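Local coordinates for cytochrome C-type biogenesis protein ccmF (Thermus thermophilus, PDB 6ZMQ), which acts as the membrane-bound heme lyase of cytochrome c maturation, binding a heme b among its transmembrane helices and probably serving in heme handling and transfer, at residues A[44-49]-A[212-217]; A[222-227]-A[642-647]; A[255-258]-A[264-267]; A[439-444]-A[476-481]. All blocks are in the same frame, centred on the assembly; numbering follows the deposited sequence.

Contact 1 of 4, residues A[44-49]-A[212-217]; sequences LAYLQG and ATRRYQ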
# COMPACT_ATOMS: atom_id res chain seq x y z
N LEU A 44 -15.78 26.50 -16.19
CA LEU A 44 -16.63 27.24 -17.13
C LEU A 44 -17.30 26.30 -18.14
O LEU A 44 -18.43 26.55 -18.56
CB LEU A 44 -15.83 28.32 -17.87
CG LEU A 44 -15.85 29.77 -17.38
CD1 LEU A 44 -15.60 29.93 -15.88
CD2 LEU A 44 -14.89 30.62 -18.20
N ALA A 45 -16.60 25.22 -18.51
CA ALA A 45 -17.15 24.23 -19.43
C ALA A 45 -18.32 23.47 -18.82
O ALA A 45 -19.25 23.07 -19.54
CB ALA A 45 -16.04 23.26 -19.85
N TYR A 46 -18.27 23.20 -17.52
CA TYR A 46 -19.45 22.61 -16.88
C TYR A 46 -20.57 23.64 -16.72
O TYR A 46 -21.74 23.35 -16.99
CB TYR A 46 -19.12 21.99 -15.51
CG TYR A 46 -20.36 21.44 -14.83
CD1 TYR A 46 -20.95 20.26 -15.27
CD2 TYR A 46 -20.95 22.10 -13.74
CE1 TYR A 46 -22.09 19.75 -14.67
CE2 TYR A 46 -22.10 21.59 -13.13
CZ TYR A 46 -22.66 20.41 -13.61
OH TYR A 46 -23.79 19.88 -13.02
N LEU A 47 -20.22 24.85 -16.25
CA LEU A 47 -21.24 25.82 -15.83
C LEU A 47 -22.04 26.38 -17.01
O LEU A 47 -23.27 26.33 -17.01
CB LEU A 47 -20.58 26.96 -15.02
CG LEU A 47 -20.16 26.70 -13.57
CD1 LEU A 47 -20.17 27.97 -12.74
CD2 LEU A 47 -21.01 25.63 -12.89
N GLN A 48 -21.35 26.91 -18.02
CA GLN A 48 -22.07 27.49 -19.16
C GLN A 48 -22.09 26.61 -20.40
O GLN A 48 -22.72 26.99 -21.39
CB GLN A 48 -21.51 28.88 -19.49
CG GLN A 48 -22.36 29.98 -18.86
CD GLN A 48 -21.55 31.05 -18.16
OE1 GLN A 48 -20.33 31.10 -18.28
NE2 GLN A 48 -22.24 31.93 -17.45
N GLY A 49 -21.45 25.44 -20.36
CA GLY A 49 -21.67 24.42 -21.37
C GLY A 49 -21.07 24.67 -22.74
O GLY A 49 -21.64 24.24 -23.74
N ALA A 212 -22.81 14.46 -9.96
CA ALA A 212 -23.24 15.75 -10.45
C ALA A 212 -23.81 15.68 -11.85
O ALA A 212 -24.55 16.59 -12.25
CB ALA A 212 -22.09 16.75 -10.39
N THR A 213 -23.47 14.65 -12.62
CA THR A 213 -23.96 14.56 -14.00
C THR A 213 -25.20 13.67 -14.05
O THR A 213 -25.87 13.58 -15.10
CB THR A 213 -22.81 14.08 -14.89
OG1 THR A 213 -21.66 14.88 -14.58
CG2 THR A 213 -23.04 14.35 -16.37
N ARG A 214 -25.54 13.05 -12.91
CA ARG A 214 -26.75 12.27 -12.66
C ARG A 214 -26.82 11.01 -13.53
O ARG A 214 -27.90 10.49 -13.80
CB ARG A 214 -28.03 13.11 -12.79
CG ARG A 214 -28.09 14.25 -11.78
CD ARG A 214 -28.34 15.59 -12.44
NE ARG A 214 -28.04 16.69 -11.53
CZ ARG A 214 -27.75 17.93 -11.92
NH1 ARG A 214 -27.75 18.24 -13.20
NH2 ARG A 214 -27.48 18.86 -11.01
N ARG A 215 -25.65 10.51 -13.93
CA ARG A 215 -25.48 9.22 -14.59
C ARG A 215 -24.70 8.33 -13.62
O ARG A 215 -23.47 8.38 -13.57
CB ARG A 215 -24.75 9.39 -15.93
CG ARG A 215 -25.56 10.20 -16.93
CD ARG A 215 -24.99 10.14 -18.35
NE ARG A 215 -25.07 11.45 -18.98
CZ ARG A 215 -24.03 12.26 -19.16
NH1 ARG A 215 -22.84 11.89 -18.73
NH2 ARG A 215 -24.19 13.44 -19.75
N TYR A 216 -25.42 7.49 -12.87
CA TYR A 216 -24.93 6.93 -11.61
C TYR A 216 -24.36 5.52 -11.72
O TYR A 216 -23.79 5.04 -10.73
CB TYR A 216 -26.05 6.89 -10.56
CG TYR A 216 -26.73 8.20 -10.31
CD1 TYR A 216 -26.11 9.20 -9.58
CD2 TYR A 216 -28.02 8.43 -10.79
CE1 TYR A 216 -26.73 10.41 -9.35
CE2 TYR A 216 -28.66 9.63 -10.57
CZ TYR A 216 -28.01 10.61 -9.84
OH TYR A 216 -28.65 11.81 -9.62
N GLN A 217 -24.53 4.85 -12.84
CA GLN A 217 -24.05 3.48 -12.96
C GLN A 217 -22.88 3.35 -13.92
O GLN A 217 -21.95 2.57 -13.64
CB GLN A 217 -25.21 2.56 -13.38
CG GLN A 217 -24.90 1.40 -14.32
CD GLN A 217 -24.15 0.29 -13.61
OE1 GLN A 217 -24.22 0.17 -12.40
NE2 GLN A 217 -23.41 -0.52 -14.37
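Tyr46, in the last turn of helix 20-47, faces the C-terminal end of helix 185-213, and the backbones come closest at Tyr46 CA and Thr213 CA, 9.7 Å apart. Both helices are predicted to span the membrane, in a polytopic helical bundle, and both stop here: the chain turns to positive phi at Gly49 and again at Arg214. With so wide a gap, a single phenol spans it. The Tyr46 ring hangs from a bond that sets CG anti to the backbone N (chi1 177°), which sends the hydroxyl out across the gap to the second helix end. Its OH stops 3.5 Å from Ala212 O, approaching at a slant to the ring. The same carbonyl is covered from another quarter, because the Arg214 chain folds back and lays its guanidinium over it, with Ala212 O 3.4 Å above the centre of that plane. Such a placement would probably ease the partial negative charge gathered at a helix C-terminus. Helix 135-157 packs beside both, with Ser139 against Tyr46 and Leu140 against Ala212, while Arg346 brings a like charge close to Arg214. Further along, Arg215 forms a salt bridge with Asp134, and Thr213 CG2 rests on one face of the Arg215 guanidinium. The rest of the crossing is slight: the phenol also comes within 4.3 Å of Arg214, measured from Tyr46 OH to Arg214 NH1.

Contact 2 of 4, residues A[222-227]-A[642-647]; sequences ETRWWT and LYILWP. With PTY (phosphatidylethanolamine), chain F.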
# COMPACT_ATOMS: atom_id res chain seq x y z
N GLU A 222 -16.32 2.10 -16.82
CA GLU A 222 -15.31 2.80 -17.60
C GLU A 222 -14.03 3.06 -16.82
O GLU A 222 -13.00 3.37 -17.44
CB GLU A 222 -15.85 4.13 -18.11
CG GLU A 222 -17.23 4.08 -18.75
CD GLU A 222 -17.94 5.43 -18.72
OE1 GLU A 222 -18.00 6.05 -17.63
OE2 GLU A 222 -18.40 5.89 -19.78
N THR A 223 -14.04 2.97 -15.48
CA THR A 223 -12.87 3.36 -14.70
C THR A 223 -12.21 2.16 -14.02
O THR A 223 -11.22 2.34 -13.28
CB THR A 223 -13.24 4.42 -13.66
OG1 THR A 223 -12.05 5.05 -13.19
CG2 THR A 223 -13.95 3.84 -12.45
N ARG A 224 -12.65 0.95 -14.36
CA ARG A 224 -12.44 -0.28 -13.59
C ARG A 224 -10.97 -0.66 -13.46
O ARG A 224 -10.54 -1.17 -12.41
CB ARG A 224 -13.29 -1.38 -14.24
CG ARG A 224 -12.97 -2.83 -13.91
CD ARG A 224 -12.14 -3.56 -15.00
NE ARG A 224 -12.09 -5.02 -14.88
CZ ARG A 224 -11.56 -5.73 -13.88
NH1 ARG A 224 -11.71 -7.04 -13.87
NH2 ARG A 224 -10.88 -5.16 -12.89
N TRP A 225 -10.17 -0.36 -14.49
CA TRP A 225 -8.79 -0.83 -14.49
C TRP A 225 -7.91 0.04 -13.59
O TRP A 225 -6.95 -0.46 -12.99
CB TRP A 225 -8.27 -0.89 -15.93
CG TRP A 225 -8.85 -2.07 -16.73
CD1 TRP A 225 -9.48 -1.98 -17.93
CD2 TRP A 225 -8.82 -3.48 -16.40
NE1 TRP A 225 -9.88 -3.22 -18.36
CE2 TRP A 225 -9.48 -4.16 -17.45
CE3 TRP A 225 -8.32 -4.23 -15.32
CZ2 TRP A 225 -9.65 -5.54 -17.45
CZ3 TRP A 225 -8.49 -5.60 -15.34
CH2 TRP A 225 -9.15 -6.24 -16.39
N TRP A 226 -8.25 1.33 -13.45
CA TRP A 226 -7.57 2.18 -12.48
C TRP A 226 -7.89 1.76 -11.06
O TRP A 226 -7.04 1.86 -10.18
CB TRP A 226 -7.96 3.65 -12.66
CG TRP A 226 -7.36 4.31 -13.82
CD1 TRP A 226 -6.16 4.96 -13.87
CD2 TRP A 226 -7.95 4.46 -15.11
NE1 TRP A 226 -5.96 5.49 -15.13
CE2 TRP A 226 -7.04 5.19 -15.91
CE3 TRP A 226 -9.15 4.03 -15.68
CZ2 TRP A 226 -7.30 5.50 -17.24
CZ3 TRP A 226 -9.41 4.33 -17.01
CH2 TRP A 226 -8.49 5.06 -17.77
N THR A 227 -9.12 1.29 -10.82
CA THR A 227 -9.49 0.78 -9.51
C THR A 227 -8.72 -0.48 -9.16
O THR A 227 -8.14 -0.57 -8.06
CB THR A 227 -11.00 0.51 -9.46
OG1 THR A 227 -11.31 -0.65 -10.23
CG2 THR A 227 -11.76 1.70 -10.02
N LEU A 642 -1.60 -9.67 -11.62
CA LEU A 642 -1.06 -9.52 -12.97
C LEU A 642 -1.80 -10.39 -13.98
O LEU A 642 -1.85 -10.03 -15.17
CB LEU A 642 0.44 -9.84 -12.98
CG LEU A 642 1.33 -8.78 -12.34
CD1 LEU A 642 2.67 -9.38 -11.96
CD2 LEU A 642 1.53 -7.62 -13.30
N TYR A 643 -2.38 -11.52 -13.56
CA TYR A 643 -3.10 -12.38 -14.51
C TYR A 643 -4.48 -11.82 -14.82
O TYR A 643 -5.05 -12.15 -15.87
CB TYR A 643 -3.17 -13.83 -14.00
CG TYR A 643 -3.57 -14.85 -15.07
CD1 TYR A 643 -2.60 -15.44 -15.87
CD2 TYR A 643 -4.91 -15.20 -15.29
CE1 TYR A 643 -2.94 -16.35 -16.86
CE2 TYR A 643 -5.25 -16.10 -16.29
CZ TYR A 643 -4.26 -16.68 -17.06
OH TYR A 643 -4.58 -17.58 -18.04
N ILE A 644 -5.06 -11.02 -13.92
CA ILE A 644 -6.29 -10.29 -14.27
C ILE A 644 -6.01 -9.32 -15.42
O ILE A 644 -6.83 -9.16 -16.35
CB ILE A 644 -6.89 -9.57 -13.05
CG1 ILE A 644 -6.95 -10.51 -11.83
CG2 ILE A 644 -8.28 -9.00 -13.39
CD1 ILE A 644 -8.19 -11.37 -11.73
N LEU A 645 -4.84 -8.68 -15.40
CA LEU A 645 -4.33 -7.93 -16.53
C LEU A 645 -3.74 -8.89 -17.58
O LEU A 645 -3.77 -10.11 -17.44
CB LEU A 645 -3.28 -6.93 -16.04
CG LEU A 645 -3.83 -6.12 -14.86
CD1 LEU A 645 -2.72 -5.50 -14.04
CD2 LEU A 645 -4.79 -5.05 -15.32
N TRP A 646 -3.21 -8.33 -18.67
CA TRP A 646 -2.61 -9.20 -19.68
C TRP A 646 -1.17 -9.53 -19.31
O TRP A 646 -0.38 -8.62 -19.02
CB TRP A 646 -2.69 -8.56 -21.07
CG TRP A 646 -2.82 -9.57 -22.18
CD1 TRP A 646 -3.99 -10.05 -22.70
CD2 TRP A 646 -1.76 -10.17 -22.94
NE1 TRP A 646 -3.72 -10.94 -23.71
CE2 TRP A 646 -2.36 -11.03 -23.89
CE3 TRP A 646 -0.37 -10.07 -22.91
CZ2 TRP A 646 -1.62 -11.78 -24.79
CZ3 TRP A 646 0.37 -10.83 -23.81
CH2 TRP A 646 -0.25 -11.67 -24.73
N PRO A 647 -0.80 -10.83 -19.25
CA PRO A 647 0.57 -11.28 -18.95
C PRO A 647 1.61 -10.79 -19.96
O PRO A 647 2.74 -10.56 -19.55
CB PRO A 647 0.47 -12.82 -19.02
CG PRO A 647 -0.85 -13.13 -19.61
CD PRO A 647 -1.74 -11.96 -19.33
C1 PTY F . -5.00 2.51 -17.16
C2 PTY F . -12.04 0.34 -18.64
C3 PTY F . -11.05 0.97 -19.62
O4 PTY F . -3.90 3.19 -16.64
C5 PTY F . -6.03 1.70 -19.33
C6 PTY F . -4.83 2.39 -18.67
O7 PTY F . -3.68 1.61 -18.89
C8 PTY F . -2.75 2.06 -19.83
O10 PTY F . -3.11 2.45 -20.89
C11 PTY F . -1.26 2.04 -19.49
C12 PTY F . -0.46 2.82 -20.53
C13 PTY F . 1.04 2.85 -20.21
C14 PTY F . 1.62 1.44 -20.21
C15 PTY F . 3.15 1.49 -20.28
C16 PTY F . 3.71 0.21 -19.66
C17 PTY F . 5.11 0.43 -19.10
C18 PTY F . 5.18 0.44 -17.57
C19 PTY F . 4.19 -0.52 -16.89
C20 PTY F . 4.84 -1.23 -15.69
C21 PTY F . 5.09 -0.25 -14.54
C22 PTY F . 5.73 -1.01 -13.37
C23 PTY F . 5.46 -0.34 -12.02
C24 PTY F . 6.74 0.33 -11.51
C25 PTY F . 6.98 -0.03 -10.04
C26 PTY F . 8.37 0.42 -9.60
C27 PTY F . 8.86 -0.45 -8.44
C28 PTY F . 10.38 -0.50 -8.47
C29 PTY F . 10.88 -1.86 -7.97
C30 PTY F . -3.48 2.79 -15.37
C31 PTY F . -2.15 3.27 -14.80
O30 PTY F . -4.18 2.08 -14.71
C32 PTY F . -0.95 2.97 -15.71
C33 PTY F . 0.33 3.31 -14.94
C34 PTY F . 1.36 2.18 -15.10
C35 PTY F . 2.21 2.13 -13.83
C36 PTY F . 3.06 3.40 -13.74
C37 PTY F . 4.39 3.11 -13.04
C38 PTY F . 5.25 4.38 -12.95
C39 PTY F . 6.55 4.13 -12.17
C40 PTY F . 7.69 4.92 -12.80
C41 PTY F . 9.02 4.56 -12.15
C42 PTY F . 9.64 3.38 -12.91
C43 PTY F . 10.95 3.84 -13.54
C44 PTY F . 11.83 2.61 -13.73
P1 PTY F . -8.60 1.90 -19.87
O11 PTY F . -9.78 1.09 -19.04
O12 PTY F . -9.19 3.20 -20.37
O13 PTY F . -8.21 1.08 -21.07
O14 PTY F . -7.28 2.19 -18.90
N1 PTY F . -13.24 -0.04 -19.35
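Apolar contact is carried by the indole of Trp225, which slides past Leu645 in the opposite sense and meets Ile644 at its rim. Leu645 CD2 lies 3.6 Å from Trp225 CE3, and Ile644 CG2 comes in near the indole plane, 3.9 Å from Trp225 CZ3. The Arg224 chain, bent at chi2 (-100°), curls over its neighbour: Trp225 CZ3 sits 3.3 Å above the centre of the guanidinium, and Arg224 CD covers one indole face. Here the start of helix 224-247 meets the end of helix 627-644, so the contact joins the cytochrome c assembly family region to the CcmF C-terminal one beside the heme b pocket. Among the polar interactions, Arg224 NH2 is hydrogen-bonded to heme oxygen O2D, with Arg502, also a heme-binding residue, close by. Lipid contacts occupy the other side. The phosphatidylethanolamine oxygen O11 lies at the Trp225 edge, 3.3 Å from CD1. Its glycerol and phosphate lie over one face of Trp226, with C1 3.5 Å above the plane, and an alanine at Trp226 would probably leave this headgroup without its flat support. Glu222 O borders the Trp226 ring in its plane, and lipid atom C2 lies 3.4 Å from Glu222 O.

Contact 3 of 4, residues A[255-258]-A[264-267]; sequences WAWD and SFIP. With LMT (dodecyl-beta-D-maltoside), chain D.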
# COMPACT_ATOMS: atom_id res chain seq x y z
N TRP A 255 4.12 -6.53 11.28
CA TRP A 255 3.01 -5.59 11.40
C TRP A 255 3.22 -4.72 12.62
O TRP A 255 3.63 -5.20 13.67
CB TRP A 255 1.68 -6.32 11.53
CG TRP A 255 0.50 -5.45 11.22
CD1 TRP A 255 -0.20 -4.67 12.09
CD2 TRP A 255 -0.11 -5.27 9.95
NE1 TRP A 255 -1.21 -4.01 11.44
CE2 TRP A 255 -1.17 -4.37 10.11
CE3 TRP A 255 0.15 -5.78 8.67
CZ2 TRP A 255 -1.98 -3.97 9.06
CZ3 TRP A 255 -0.65 -5.39 7.63
CH2 TRP A 255 -1.70 -4.50 7.83
N ALA A 256 2.93 -3.43 12.47
CA ALA A 256 2.92 -2.50 13.58
C ALA A 256 1.56 -1.84 13.65
O ALA A 256 0.98 -1.49 12.62
CB ALA A 256 4.03 -1.46 13.44
N TRP A 257 1.04 -1.67 14.87
CA TRP A 257 -0.26 -1.06 15.08
C TRP A 257 -0.15 0.39 15.53
O TRP A 257 -1.12 0.96 16.04
CB TRP A 257 -1.05 -1.87 16.11
CG TRP A 257 -1.67 -3.16 15.61
CD1 TRP A 257 -1.44 -4.40 16.12
CD2 TRP A 257 -2.64 -3.32 14.56
NE1 TRP A 257 -2.19 -5.33 15.44
CE2 TRP A 257 -2.93 -4.70 14.48
CE3 TRP A 257 -3.28 -2.44 13.68
CZ2 TRP A 257 -3.84 -5.21 13.55
CZ3 TRP A 257 -4.18 -2.96 12.75
CH2 TRP A 257 -4.45 -4.33 12.70
N ASP A 258 1.02 1.01 15.34
CA ASP A 258 1.25 2.40 15.72
C ASP A 258 0.50 3.30 14.72
O ASP A 258 0.16 2.84 13.63
CB ASP A 258 2.77 2.62 15.83
CG ASP A 258 3.54 2.48 14.51
OD1 ASP A 258 3.28 3.21 13.53
OD2 ASP A 258 4.46 1.65 14.48
N SER A 264 -1.81 3.18 6.80
CA SER A 264 -1.76 2.63 5.45
C SER A 264 -2.51 1.31 5.33
O SER A 264 -2.47 0.69 4.26
CB SER A 264 -0.31 2.46 5.00
OG SER A 264 0.48 3.56 5.43
N PHE A 265 -3.17 0.87 6.40
CA PHE A 265 -4.05 -0.29 6.39
C PHE A 265 -5.51 0.10 6.16
O PHE A 265 -6.22 -0.63 5.46
CB PHE A 265 -3.90 -1.06 7.71
CG PHE A 265 -4.69 -2.35 7.78
CD1 PHE A 265 -4.74 -3.22 6.70
CD2 PHE A 265 -5.33 -2.71 8.96
CE1 PHE A 265 -5.44 -4.42 6.78
CE2 PHE A 265 -6.04 -3.90 9.05
CZ PHE A 265 -6.10 -4.76 7.96
N ILE A 266 -5.96 1.22 6.74
CA ILE A 266 -7.26 1.85 6.44
C ILE A 266 -7.55 2.05 4.95
O ILE A 266 -8.64 1.64 4.53
CB ILE A 266 -7.45 3.17 7.23
CG1 ILE A 266 -7.60 2.95 8.74
CG2 ILE A 266 -8.67 3.98 6.76
CD1 ILE A 266 -6.54 3.59 9.60
N PRO A 267 -6.67 2.64 4.09
CA PRO A 267 -7.06 2.78 2.66
C PRO A 267 -7.16 1.46 1.92
O PRO A 267 -8.14 1.26 1.17
CB PRO A 267 -5.93 3.65 2.07
CG PRO A 267 -5.22 4.20 3.21
CD PRO A 267 -5.30 3.17 4.25
C1B LMT D . 5.32 -7.72 19.36
C2B LMT D . 4.76 -7.87 20.81
C3B LMT D . 5.85 -8.14 21.91
C4B LMT D . 7.29 -8.37 21.36
C5B LMT D . 7.54 -7.22 20.37
C6B LMT D . 9.00 -7.25 19.91
O1B LMT D . 4.43 -6.96 18.58
O2B LMT D . 4.07 -6.73 21.09
O3B LMT D . 5.46 -9.14 22.75
O4' LMT D . 8.21 -8.32 22.38
O5B LMT D . 6.65 -7.20 19.25
O6B LMT D . 9.83 -7.07 20.99
C1' LMT D . 1.37 -7.65 15.68
C2' LMT D . 0.97 -7.74 17.18
C3' LMT D . 2.07 -7.09 18.09
C4' LMT D . 3.48 -7.64 17.77
C5' LMT D . 3.66 -7.25 16.27
C6' LMT D . 5.05 -7.41 15.71
O1' LMT D . 0.64 -8.55 14.93
O2' LMT D . -0.20 -7.05 17.39
O3' LMT D . 1.77 -7.27 19.40
O5' LMT D . 2.75 -8.01 15.49
O6' LMT D . 5.26 -8.75 15.62
C1 LMT D . -0.50 -8.06 14.26
C2 LMT D . -0.61 -8.85 12.99
C3 LMT D . -1.98 -9.22 12.51
C4 LMT D . -2.54 -8.10 11.67
C5 LMT D . -3.90 -8.49 11.16
C6 LMT D . -4.21 -7.99 9.78
C7 LMT D . -3.11 -8.35 8.81
C8 LMT D . -3.71 -8.73 7.51
C9 LMT D . -3.07 -8.04 6.35
C10 LMT D . -3.79 -8.46 5.10
C11 LMT D . -3.11 -7.87 3.91
C12 LMT D . -3.19 -8.79 2.73
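Trp257, whose benzo ring brushes Phe265, has its indole NE1 hydrogen-bonded to OD1 of Asn406, and the hydroxyl O2' of a bound dodecyl maltoside lies in the plane of the same indole, 3.2 Å from Trp257 CD1. The far end of that indole meets Phe265 obliquely, Trp257 CZ3 standing 4.0 Å from Phe265 CD2. The closer aromatic contact is a T-shaped pair. Trp255 points the CZ2-CH2 edge of its six-membered ring at the face of Phe265, the planes at 84° and the centroids 4.8 Å apart; Trp255 CZ2 comes nearest, 3.4 Å from Phe265 CG. Both side chains leave the backbone with CG anti to N (chi1 -162° at Trp255, -175° at Phe265), which carries the two rings toward each other across the turn. The sequence around Trp255, Trp257 and Asp258 matches the tryptophan-rich WWD signature of heme-handling membrane proteins, here in the loop after helix 224-247, and Phe265 lies near the beginning of helix 266-284. The Phe265 side chain lies about 9 Å from the bound heme. Within the loop the two indoles also meet, Trp255 NE1 sitting 3.2 Å above one face of Trp257, toward its rim. The detergent tail runs over a face of Trp255, with LMT C9 3.8 Å from Trp255 CZ3. Replacing Trp255 by an alanine is likely to leave the Phe265 face without this indole edge and the tail without the ring it lies along. Lys238 makes a cation-pi contact with Trp255, and Trp376 meets Phe265 edge-to-face.

Contact 4 of 4, residues A[439-444]-A[476-481]; sequences LLVLLL and IYLLAR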
# COMPACT_ATOMS: atom_id res chain seq x y z
N LEU A 439 -23.07 -26.23 1.08
CA LEU A 439 -22.32 -25.69 2.21
C LEU A 439 -21.88 -26.75 3.22
O LEU A 439 -21.08 -26.44 4.10
CB LEU A 439 -23.15 -24.62 2.94
CG LEU A 439 -23.51 -23.23 2.38
CD1 LEU A 439 -24.56 -23.23 1.24
CD2 LEU A 439 -23.99 -22.35 3.52
N LEU A 440 -22.43 -27.97 3.12
CA LEU A 440 -21.95 -29.10 3.90
C LEU A 440 -20.48 -29.41 3.65
O LEU A 440 -19.70 -29.51 4.61
CB LEU A 440 -22.80 -30.35 3.63
CG LEU A 440 -24.12 -30.41 4.40
CD1 LEU A 440 -25.18 -31.07 3.56
CD2 LEU A 440 -23.91 -31.13 5.73
N VAL A 441 -20.08 -29.60 2.37
CA VAL A 441 -18.75 -30.14 2.08
C VAL A 441 -17.67 -29.14 2.47
O VAL A 441 -16.64 -29.50 3.07
CB VAL A 441 -18.63 -30.63 0.62
CG1 VAL A 441 -18.94 -29.56 -0.41
CG2 VAL A 441 -17.26 -31.26 0.35
N LEU A 442 -17.97 -27.85 2.27
CA LEU A 442 -17.16 -26.75 2.79
C LEU A 442 -17.05 -26.80 4.30
O LEU A 442 -15.93 -26.82 4.84
CB LEU A 442 -17.78 -25.42 2.36
CG LEU A 442 -17.58 -25.07 0.90
CD1 LEU A 442 -18.40 -23.86 0.50
CD2 LEU A 442 -16.11 -24.86 0.69
N LEU A 443 -18.20 -26.96 4.98
CA LEU A 443 -18.23 -27.10 6.43
C LEU A 443 -17.49 -28.35 6.85
O LEU A 443 -16.74 -28.33 7.83
CB LEU A 443 -19.67 -27.12 6.95
CG LEU A 443 -20.12 -26.57 8.31
CD1 LEU A 443 -21.65 -26.47 8.34
CD2 LEU A 443 -19.62 -27.39 9.50
N LEU A 444 -17.61 -29.42 6.02
CA LEU A 444 -16.90 -30.67 6.26
C LEU A 444 -15.40 -30.45 6.25
O LEU A 444 -14.71 -30.82 7.22
CB LEU A 444 -17.29 -31.71 5.21
CG LEU A 444 -16.56 -33.05 5.31
CD1 LEU A 444 -17.55 -34.20 5.45
CD2 LEU A 444 -15.66 -33.28 4.09
N ILE A 476 -12.13 -22.90 -3.42
CA ILE A 476 -11.41 -22.63 -4.67
C ILE A 476 -11.56 -23.81 -5.63
O ILE A 476 -11.85 -23.62 -6.82
CB ILE A 476 -9.93 -22.32 -4.38
CG1 ILE A 476 -9.80 -21.05 -3.54
CG2 ILE A 476 -9.10 -22.24 -5.67
CD1 ILE A 476 -9.98 -19.79 -4.28
N TYR A 477 -11.45 -25.04 -5.11
CA TYR A 477 -11.67 -26.22 -5.94
C TYR A 477 -13.12 -26.34 -6.41
O TYR A 477 -13.35 -26.73 -7.56
CB TYR A 477 -11.27 -27.51 -5.21
CG TYR A 477 -11.58 -28.73 -6.07
CD1 TYR A 477 -10.99 -28.88 -7.33
CD2 TYR A 477 -12.52 -29.67 -5.67
CE1 TYR A 477 -11.31 -29.96 -8.14
CE2 TYR A 477 -12.85 -30.76 -6.47
CZ TYR A 477 -12.23 -30.89 -7.71
OH TYR A 477 -12.54 -31.97 -8.50
N LEU A 478 -14.10 -26.02 -5.56
CA LEU A 478 -15.50 -26.15 -5.96
C LEU A 478 -15.87 -25.13 -7.04
O LEU A 478 -16.60 -25.45 -7.98
CB LEU A 478 -16.43 -25.99 -4.75
CG LEU A 478 -16.49 -27.16 -3.78
CD1 LEU A 478 -17.57 -26.93 -2.72
CD2 LEU A 478 -16.68 -28.47 -4.50
N LEU A 479 -15.29 -23.93 -6.93
CA LEU A 479 -15.45 -22.90 -7.96
C LEU A 479 -14.81 -23.32 -9.27
O LEU A 479 -15.43 -23.19 -10.33
CB LEU A 479 -14.84 -21.61 -7.44
CG LEU A 479 -15.84 -20.77 -6.64
CD1 LEU A 479 -15.09 -19.75 -5.86
CD2 LEU A 479 -16.85 -20.11 -7.57
N ALA A 480 -13.60 -23.89 -9.21
CA ALA A 480 -12.92 -24.33 -10.43
C ALA A 480 -13.62 -25.52 -11.08
O ALA A 480 -13.71 -25.60 -12.31
CB ALA A 480 -11.46 -24.67 -10.13
N ARG A 481 -14.12 -26.46 -10.27
CA ARG A 481 -14.82 -27.64 -10.79
C ARG A 481 -16.14 -27.24 -11.44
O ARG A 481 -16.46 -27.70 -12.54
CB ARG A 481 -15.05 -28.68 -9.69
CG ARG A 481 -15.57 -30.00 -10.29
CD ARG A 481 -16.77 -30.67 -9.59
NE ARG A 481 -16.59 -30.88 -8.16
CZ ARG A 481 -17.59 -31.22 -7.35
NH1 ARG A 481 -18.81 -31.37 -7.83
NH2 ARG A 481 -17.36 -31.42 -6.06
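Leu478 and Val441 reach toward each other tip to tip, methyl against methyl, with Val441 CG1 3.8 Å from Leu478 CD1. Leu442 takes a different line: it slides past Leu478 in the opposite direction, so that the same CD1 lies beside its branch point, 4.1 Å from Leu442 CG. One methyl of Leu478 therefore serves both neighbours, met end-on by the valine and passed alongside by the leucine. Torsions set this up. In Val441, CG1 stands between the backbone N and the carbonyl carbon (chi1 57°), which turns that methyl to the second helix; Leu478 has CG anti to its carbonyl carbon and an extended chi2 (-173°), which carries CD1 out from the helix. Leu442 CA and Leu478 CA mark the nearest backbone approach, 8.9 Å apart. The two segments belong to consecutive helices, 439-454 and 460-484, both predicted to span the membrane and linked by a short connection as a helical hairpin; the early part of helix 439-454 meets the late part of helix 460-484. Leu442 packs further against Tyr471, Ala474 and Ala475 of helix 460-484 and against Leu425, while Leu478 touches Asn438. Ile476 touches His510, an axial ligand of the heme iron, while on the surface Arg481 CB lies over one face of the Tyr477 ring, 4.1 Å above its plane, one helical turn along. Every atom meeting across the pair is aliphatic carbon, so cohesion at this patch rests on dispersion and complementary shape rather than on a directional bond.

How the contacts relate
Contacts 2, 3 and 4 are buried, whereas contact 1 lies partly at the surface, its centre about 32 Å from the centre of the chain, and spans the smallest area. Contact 2 closes a long chain loop that encloses contacts 3 and 4; contact 1 closes before any of them opens. Helices 224-247 and 266-284, consecutive in the chain, carry parts of contacts 2 and 3, whose nearest atoms are still about 9 Å apart. Chemistry follows place: a phenol and arginine gather at a helix-end carbonyl in contact 1, tryptophans meet lipid or detergent in contacts 2 and 3, with the heme beside contact 2, and plain aliphatic side chains meet in contact 4, whose centre is about 31 Å from that of the chain.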